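Local coordinates for protein Sam-dependent methyltransferases (Streptomyces davawensis, PDB 4D7K) that methylates the amino group of 8-amino-8-demethylriboflavin twice, using S-adenosyl-L-methionine, to give the antibiotic roseoflavin, at residues A[242-255]-A[272-285]. Sequence-based numbering, arbitrary orientation.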
ATOM      1  N   PRO A 242       2.210  39.416 -17.488  1.00 62.65           N
ATOM      2  CA  PRO A 242       1.183  40.273 -18.083  1.00 64.12           C
ATOM      3  C   PRO A 242       0.685  41.326 -17.099  1.00 67.46           C
ATOM      4  O   PRO A 242       0.721  41.105 -15.886  1.00 71.38           O
ATOM      5  CB  PRO A 242       0.071  39.286 -18.446  1.00 60.23           C
ATOM      6  CG  PRO A 242       0.237  38.176 -17.467  1.00 59.05           C
ATOM      7  CD  PRO A 242       1.715  38.051 -17.234  1.00 56.06           C
ATOM      8  N   THR A 243       0.224  42.454 -17.622  1.00 68.08           N
ATOM      9  CA  THR A 243      -0.252  43.555 -16.792  1.00 77.34           C
ATOM     10  C   THR A 243      -1.734  43.831 -17.044  1.00 82.18           C
ATOM     11  O   THR A 243      -2.188  43.832 -18.187  1.00 88.52           O
ATOM     12  CB  THR A 243       0.566  44.841 -17.054  1.00 81.36           C
ATOM     13  OG1 THR A 243       1.951  44.586 -16.790  1.00 85.32           O
ATOM     14  CG2 THR A 243       0.091  45.988 -16.171  1.00 79.82           C
ATOM     15  N   GLY A 244      -2.486  44.058 -15.971  1.00 79.67           N
ATOM     16  CA  GLY A 244      -3.890  44.403 -16.093  1.00 84.59           C
ATOM     17  C   GLY A 244      -4.830  43.249 -15.804  1.00 82.74           C
ATOM     18  O   GLY A 244      -6.039  43.357 -16.010  1.00 89.96           O
ATOM     19  N   CYS A 245      -4.277  42.139 -15.329  1.00 72.38           N
ATOM     20  CA  CYS A 245      -5.092  40.994 -14.952  1.00 69.95           C
ATOM     21  C   CYS A 245      -5.652  41.200 -13.549  1.00 78.06           C
ATOM     22  O   CYS A 245      -4.978  41.747 -12.678  1.00 87.55           O
ATOM     23  CB  CYS A 245      -4.278  39.703 -15.032  1.00 63.57           C
ATOM     24  SG  CYS A 245      -3.711  39.295 -16.706  1.00 72.22           S
ATOM     25  N   ASP A 246      -6.894  40.780 -13.336  1.00 75.03           N
ATOM     26  CA  ASP A 246      -7.534  40.976 -12.042  1.00 81.57           C
ATOM     27  C   ASP A 246      -7.475  39.704 -11.198  1.00 76.20           C
ATOM     28  O   ASP A 246      -7.992  39.663 -10.082  1.00 83.36           O
ATOM     29  CB  ASP A 246      -8.984  41.443 -12.218  1.00 84.86           C
ATOM     30  CG  ASP A 246      -9.791  40.523 -13.111  1.00 80.37           C
ATOM     31  OD1 ASP A 246      -9.193  39.863 -13.982  1.00 81.07           O
ATOM     32  OD2 ASP A 246     -11.027  40.467 -12.945  1.00 79.81           O
ATOM     33  N   ALA A 247      -6.830  38.672 -11.735  1.00 53.24           N
ATOM     34  CA  ALA A 247      -6.614  37.438 -10.989  1.00 55.55           C
ATOM     35  C   ALA A 247      -5.295  36.788 -11.393  1.00 54.69           C
ATOM     36  O   ALA A 247      -5.101  36.431 -12.552  1.00 59.06           O
ATOM     37  CB  ALA A 247      -7.772  36.472 -11.203  1.00 45.38           C
ATOM     38  N   TYR A 248      -4.390  36.650 -10.429  1.00 51.36           N
ATOM     39  CA  TYR A 248      -3.112  35.987 -10.652  1.00 46.30           C
ATOM     40  C   TYR A 248      -3.058  34.686  -9.867  1.00 44.13           C
ATOM     41  O   TYR A 248      -3.367  34.660  -8.675  1.00 49.50           O
ATOM     42  CB  TYR A 248      -1.949  36.896 -10.255  1.00 47.68           C
ATOM     43  CG  TYR A 248      -1.759  38.070 -11.179  1.00 50.45           C
ATOM     44  CD1 TYR A 248      -2.582  39.184 -11.094  1.00 52.42           C
ATOM     45  CD2 TYR A 248      -0.753  38.068 -12.138  1.00 54.89           C
ATOM     46  CE1 TYR A 248      -2.413  40.259 -11.943  1.00 53.85           C
ATOM     47  CE2 TYR A 248      -0.575  39.145 -12.990  1.00 50.08           C
ATOM     48  CZ  TYR A 248      -1.409  40.237 -12.886  1.00 51.31           C
ATOM     49  OH  TYR A 248      -1.240  41.313 -13.728  1.00 55.28           O
ATOM     50  N   VAL A 249      -2.665  33.607 -10.536  1.00 44.85           N
ATOM     51  CA  VAL A 249      -2.696  32.281  -9.930  1.00 41.16           C
ATOM     52  C   VAL A 249      -1.306  31.645  -9.854  1.00 49.85           C
ATOM     53  O   VAL A 249      -0.606  31.539 -10.859  1.00 49.95           O
ATOM     54  CB  VAL A 249      -3.639  31.343 -10.705  1.00 45.03           C
ATOM     55  CG1 VAL A 249      -3.694  29.978 -10.042  1.00 40.49           C
ATOM     56  CG2 VAL A 249      -5.036  31.958 -10.813  1.00 40.88           C
ATOM     57  N   LEU A 250      -0.918  31.238  -8.648  1.00 53.32           N
ATOM     58  CA  LEU A 250       0.347  30.541  -8.417  1.00 56.03           C
ATOM     59  C   LEU A 250       0.092  29.132  -7.900  1.00 53.22           C
ATOM     60  O   LEU A 250      -0.198  28.945  -6.720  1.00 52.68           O
ATOM     61  CB  LEU A 250       1.214  31.310  -7.418  1.00 51.42           C
ATOM     62  CG  LEU A 250       1.989  32.513  -7.940  1.00 45.87           C
ATOM     63  CD1 LEU A 250       2.571  33.296  -6.779  1.00 49.82           C
ATOM     64  CD2 LEU A 250       3.088  32.049  -8.878  1.00 48.95           C
ATOM     65  N   ARG A 251       0.204  28.142  -8.777  1.00 61.90           N
ATOM     66  CA  ARG A 251      -0.136  26.771  -8.407  1.00 71.35           C
ATOM     67  C   ARG A 251       1.088  25.862  -8.349  1.00 79.81           C
ATOM     68  O   ARG A 251       1.621  25.446  -9.377  1.00 79.67           O
ATOM     69  CB  ARG A 251      -1.175  26.202  -9.379  1.00 75.73           C
ATOM     70  CG  ARG A 251      -0.861  26.416 -10.857  1.00 83.95           C
ATOM     71  CD  ARG A 251      -2.001  25.930 -11.739  1.00 87.36           C
ATOM     72  NE  ARG A 251      -1.527  25.340 -12.989  1.00 91.77           N
ATOM     73  CZ  ARG A 251      -1.290  24.042 -13.158  1.00100.57           C
ATOM     74  NH1 ARG A 251      -1.479  23.194 -12.155  1.00101.05           N
ATOM     75  NH2 ARG A 251      -0.864  23.590 -14.331  1.00105.61           N
ATOM     76  N   GLY A 252       1.526  25.557  -7.130  1.00 93.46           N
ATOM     77  CA  GLY A 252       2.660  24.676  -6.916  1.00100.74           C
ATOM     78  C   GLY A 252       3.942  25.224  -7.508  1.00 98.72           C
ATOM     79  O   GLY A 252       4.625  24.548  -8.277  1.00101.54           O
ATOM     80  N   VAL A 253       4.269  26.459  -7.145  1.00 89.49           N
ATOM     81  CA  VAL A 253       5.439  27.130  -7.693  1.00 89.19           C
ATOM     82  C   VAL A 253       6.435  27.504  -6.599  1.00 97.08           C
ATOM     83  O   VAL A 253       7.615  27.156  -6.669  1.00101.23           O
ATOM     84  CB  VAL A 253       5.039  28.401  -8.466  1.00 81.90           C
ATOM     85  CG1 VAL A 253       6.275  29.135  -8.961  1.00 86.22           C
ATOM     86  CG2 VAL A 253       4.111  28.049  -9.623  1.00 75.34           C
ATOM     87  N   LEU A 254       5.945  28.205  -5.583  1.00 94.43           N
ATOM     88  CA  LEU A 254       6.795  28.739  -4.526  1.00 91.35           C
ATOM     89  C   LEU A 254       7.201  27.670  -3.515  1.00 98.26           C
ATOM     90  O   LEU A 254       7.876  27.964  -2.529  1.00104.47           O
ATOM     91  CB  LEU A 254       6.077  29.883  -3.812  1.00 82.50           C
ATOM     92  CG  LEU A 254       5.428  30.899  -4.751  1.00 75.50           C
ATOM     93  CD1 LEU A 254       4.648  31.942  -3.967  1.00 73.94           C
ATOM     94  CD2 LEU A 254       6.483  31.553  -5.626  1.00 78.31           C
ATOM     95  N   GLU A 255       6.786  26.434  -3.769  1.00 99.67           N
ATOM     96  CA  GLU A 255       7.084  25.319  -2.879  1.00107.07           C
ATOM     97  C   GLU A 255       8.582  25.026  -2.801  1.00122.63           C
ATOM     98  O   GLU A 255       9.088  24.624  -1.752  1.00127.85           O
ATOM     99  CB  GLU A 255       6.330  24.067  -3.332  1.00101.13           C
ATOM    100  CG  GLU A 255       4.824  24.169  -3.173  1.00 97.05           C
ATOM    101  CD  GLU A 255       4.082  23.098  -3.944  1.00106.72           C
ATOM    102  OE1 GLU A 255       4.667  22.540  -4.896  1.00114.02           O
ATOM    103  OE2 GLU A 255       2.916  22.811  -3.600  1.00108.05           O
ATOM    104  N   ALA A 272       2.213  44.423 -11.044  1.00 80.63           N
ATOM    105  CA  ALA A 272       1.522  44.118 -12.294  1.00 78.30           C
ATOM    106  C   ALA A 272       0.005  44.154 -12.112  1.00 79.12           C
ATOM    107  O   ALA A 272      -0.749  44.183 -13.086  1.00 75.41           O
ATOM    108  CB  ALA A 272       1.960  42.758 -12.824  1.00 60.91           C
ATOM    109  N   MET A 273      -0.433  44.155 -10.857  1.00 87.36           N
ATOM    110  CA  MET A 273      -1.856  44.148 -10.536  1.00 84.88           C
ATOM    111  C   MET A 273      -2.448  45.553 -10.550  1.00 83.06           C
ATOM    112  O   MET A 273      -3.664  45.723 -10.635  1.00 80.89           O
ATOM    113  CB  MET A 273      -2.092  43.509  -9.165  1.00 76.77           C
ATOM    114  CG  MET A 273      -1.627  42.075  -9.059  1.00 71.60           C
ATOM    115  SD  MET A 273      -1.896  41.395  -7.413  1.00108.61           S
ATOM    116  CE  MET A 273      -3.636  41.742  -7.184  1.00 55.26           C
ATOM    117  N   GLY A 274      -1.582  46.558 -10.459  1.00 85.16           N
ATOM    118  CA  GLY A 274      -2.029  47.937 -10.406  1.00 86.07           C
ATOM    119  C   GLY A 274      -2.582  48.283  -9.038  1.00 87.98           C
ATOM    120  O   GLY A 274      -2.034  47.866  -8.018  1.00 90.34           O
ATOM    121  N   ASP A 275      -3.672  49.044  -9.015  1.00 88.63           N
ATOM    122  CA  ASP A 275      -4.298  49.444  -7.759  1.00 84.34           C
ATOM    123  C   ASP A 275      -5.790  49.133  -7.744  1.00 82.09           C
ATOM    124  O   ASP A 275      -6.543  49.707  -6.958  1.00 87.51           O
ATOM    125  CB  ASP A 275      -4.078  50.936  -7.503  1.00 87.74           C
ATOM    126  CG  ASP A 275      -2.622  51.277  -7.271  1.00 91.56           C
ATOM    127  OD1 ASP A 275      -1.886  50.415  -6.748  1.00 84.26           O
ATOM    128  OD2 ASP A 275      -2.213  52.409  -7.610  1.00102.28           O
ATOM    129  N   ALA A 276      -6.213  48.228  -8.623  1.00 74.09           N
ATOM    130  CA  ALA A 276      -7.604  47.799  -8.671  1.00 75.04           C
ATOM    131  C   ALA A 276      -7.966  47.060  -7.389  1.00 77.95           C
ATOM    132  O   ALA A 276      -7.398  46.006  -7.100  1.00 74.21           O
ATOM    133  CB  ALA A 276      -7.851  46.918  -9.883  1.00 74.74           C
ATOM    134  N   PRO A 277      -8.915  47.614  -6.615  1.00 80.33           N
ATOM    135  CA  PRO A 277      -9.299  47.086  -5.299  1.00 73.51           C
ATOM    136  C   PRO A 277      -9.775  45.631  -5.309  1.00 73.95           C
ATOM    137  O   PRO A 277      -9.697  44.975  -4.270  1.00 76.18           O
ATOM    138  CB  PRO A 277     -10.439  48.020  -4.861  1.00 69.71           C
ATOM    139  CG  PRO A 277     -10.884  48.721  -6.105  1.00 71.93           C
ATOM    140  CD  PRO A 277      -9.666  48.835  -6.957  1.00 77.16           C
ATOM    141  N   GLU A 278     -10.249  45.133  -6.448  1.00 74.81           N
ATOM    142  CA  GLU A 278     -10.780  43.772  -6.510  1.00 73.92           C
ATOM    143  C   GLU A 278      -9.803  42.763  -7.108  1.00 70.21           C
ATOM    144  O   GLU A 278     -10.070  41.561  -7.107  1.00 68.73           O
ATOM    145  CB  GLU A 278     -12.087  43.748  -7.303  1.00 79.99           C
ATOM    146  CG  GLU A 278     -13.242  44.438  -6.601  1.00 93.88           C
ATOM    147  CD  GLU A 278     -14.568  44.179  -7.283  1.00105.45           C
ATOM    148  OE1 GLU A 278     -14.639  43.228  -8.089  1.00106.69           O
ATOM    149  OE2 GLU A 278     -15.533  44.925  -7.015  1.00111.91           O
ATOM    150  N   ALA A 279      -8.675  43.246  -7.618  1.00 70.36           N
ATOM    151  CA  ALA A 279      -7.661  42.358  -8.178  1.00 65.99           C
ATOM    152  C   ALA A 279      -7.077  41.474  -7.080  1.00 64.74           C
ATOM    153  O   ALA A 279      -6.778  41.949  -5.986  1.00 64.66           O
ATOM    154  CB  ALA A 279      -6.566  43.158  -8.865  1.00 60.24           C
ATOM    155  N   ARG A 280      -6.926  40.186  -7.371  1.00 52.65           N
ATOM    156  CA  ARG A 280      -6.426  39.246  -6.376  1.00 55.03           C
ATOM    157  C   ARG A 280      -5.260  38.403  -6.877  1.00 56.05           C
ATOM    158  O   ARG A 280      -5.132  38.128  -8.071  1.00 49.81           O
ATOM    159  CB  ARG A 280      -7.545  38.309  -5.911  1.00 48.79           C
ATOM    160  CG  ARG A 280      -8.673  38.987  -5.155  1.00 63.51           C
ATOM    161  CD  ARG A 280      -8.234  39.435  -3.775  1.00 59.09           C
ATOM    162  NE  ARG A 280      -9.345  39.996  -3.013  1.00 59.20           N
ATOM    163  CZ  ARG A 280      -9.651  41.289  -2.968  1.00 60.45           C
ATOM    164  NH1 ARG A 280      -8.927  42.175  -3.638  1.00 61.38           N
ATOM    165  NH2 ARG A 280     -10.683  41.697  -2.246  1.00 61.89           N
ATOM    166  N   LEU A 281      -4.409  38.007  -5.937  1.00 55.53           N
ATOM    167  CA  LEU A 281      -3.432  36.954  -6.159  1.00 55.27           C
ATOM    168  C   LEU A 281      -3.935  35.708  -5.442  1.00 51.17           C
ATOM    169  O   LEU A 281      -4.108  35.719  -4.227  1.00 54.16           O
ATOM    170  CB  LEU A 281      -2.048  37.358  -5.645  1.00 54.65           C
ATOM    171  CG  LEU A 281      -0.987  36.258  -5.551  1.00 52.37           C
ATOM    172  CD1 LEU A 281      -0.745  35.605  -6.904  1.00 52.79           C
ATOM    173  CD2 LEU A 281       0.309  36.822  -4.991  1.00 53.01           C
ATOM    174  N   LEU A 282      -4.197  34.647  -6.198  1.00 48.55           N
ATOM    175  CA  LEU A 282      -4.704  33.408  -5.617  1.00 50.57           C
ATOM    176  C   LEU A 282      -3.616  32.342  -5.596  1.00 49.41           C
ATOM    177  O   LEU A 282      -3.164  31.891  -6.646  1.00 44.74           O
ATOM    178  CB  LEU A 282      -5.921  32.901  -6.396  1.00 40.31           C
ATOM    179  CG  LEU A 282      -7.001  33.933  -6.737  1.00 48.88           C
ATOM    180  CD1 LEU A 282      -8.091  33.294  -7.577  1.00 43.09           C
ATOM    181  CD2 LEU A 282      -7.587  34.569  -5.475  1.00 48.50           C
ATOM    182  N   ILE A 283      -3.190  31.947  -4.402  1.00 45.63           N
ATOM    183  CA  ILE A 283      -2.163  30.922  -4.285  1.00 47.17           C
ATOM    184  C   ILE A 283      -2.785  29.582  -3.912  1.00 43.95           C
ATOM    185  O   ILE A 283      -3.411  29.435  -2.865  1.00 44.33           O
ATOM    186  CB  ILE A 283      -1.091  31.302  -3.249  1.00 47.43           C
ATOM    187  CG1 ILE A 283      -0.479  32.661  -3.595  1.00 50.24           C
ATOM    188  CG2 ILE A 283      -0.001  30.240  -3.203  1.00 39.01           C
ATOM    189  CD1 ILE A 283       0.643  33.083  -2.672  1.00 50.34           C
ATOM    190  N   LEU A 284      -2.611  28.607  -4.793  1.00 41.39           N
ATOM    191  CA  LEU A 284      -3.181  27.285  -4.597  1.00 48.20           C
ATOM    192  C   LEU A 284      -2.118  26.356  -4.018  1.00 46.43           C
ATOM    193  O   LEU A 284      -1.090  26.109  -4.644  1.00 49.73           O
ATOM    194  CB  LEU A 284      -3.735  26.735  -5.916  1.00 51.89           C
ATOM    195  CG  LEU A 284      -5.123  27.197  -6.387  1.00 51.80           C
ATOM    196  CD1 LEU A 284      -5.240  28.708  -6.483  1.00 52.18           C
ATOM    197  CD2 LEU A 284      -5.462  26.567  -7.726  1.00 50.53           C
ATOM    198  N   ASP A 285      -2.365  25.854  -2.814  1.00 44.45           N
ATOM    199  CA  ASP A 285      -1.380  25.035  -2.124  1.00 51.47           C
ATOM    200  C   ASP A 285      -2.014  24.295  -0.953  1.00 47.96           C
ATOM    201  O   ASP A 285      -3.180  24.515  -0.623  1.00 44.94           O
ATOM    202  CB  ASP A 285      -0.218  25.904  -1.627  1.00 57.15           C
ATOM    203  CG  ASP A 285       1.072  25.118  -1.434  1.00 65.66           C
ATOM    204  OD1 ASP A 285       1.038  23.870  -1.498  1.00 58.11           O
ATOM    205  OD2 ASP A 285       2.124  25.752  -1.209  1.00 73.68           O
TER
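Tyr248 N donates a hydrogen bond to Arg280 O at 2.9 Å. Tyr248 O in turn takes Leu282 N at 2.6 Å. The parallel pairing continues in both directions. Arg280 N binds Asp246 O, Leu250 N binds Leu282 O, and Leu284 N reaches Leu250 O at 3.1 Å.

The side chain of Tyr248 reaches back to Ala272 and Met273. Its CG lies anti to the carbonyl carbon (chi1 -70°), which carries the ring to these two residues. Met273 CG rests 3.5 Å from Tyr248 CE1, and the sulfur lies obliquely to the ring, 5.2 Å from its centroid, in a Met-aromatic contact. The phenol oxygen lies close to two carbonyl oxygens. Ala272 O is 3.0 Å from Tyr248 OH, and Pro242 O is at the ring edge, in its plane. Leu281 CD1 packs against Tyr248 CB. Leu281 CD1 also lies 4.0 Å from Leu250 CD1. Helix 259-270 covers this face through Ile269 and Leu266. On the other face Val249 CG1 meets Leu284 CD1. The end of the Arg280 side chain leads away from strand 247-251. Its NH1 binds Pro277 O and Ala279 O, and its NE forms a salt bridge with Glu341.

Near the carboxyl ends, the carboxylates of Glu255 and Asp285 come from opposite directions. Glu255 OE2 and Asp285 OD1, both acceptors, are 3.0 Å apart. Phe237 and Asp209, predicted to bind S-adenosyl-L-methionine, lie near Leu250 and Arg251, respectively. Strand 247-251, helix 259-270 and strand 280-285 form a beta-alpha-beta unit of the Rossmann-like class I methyltransferase fold.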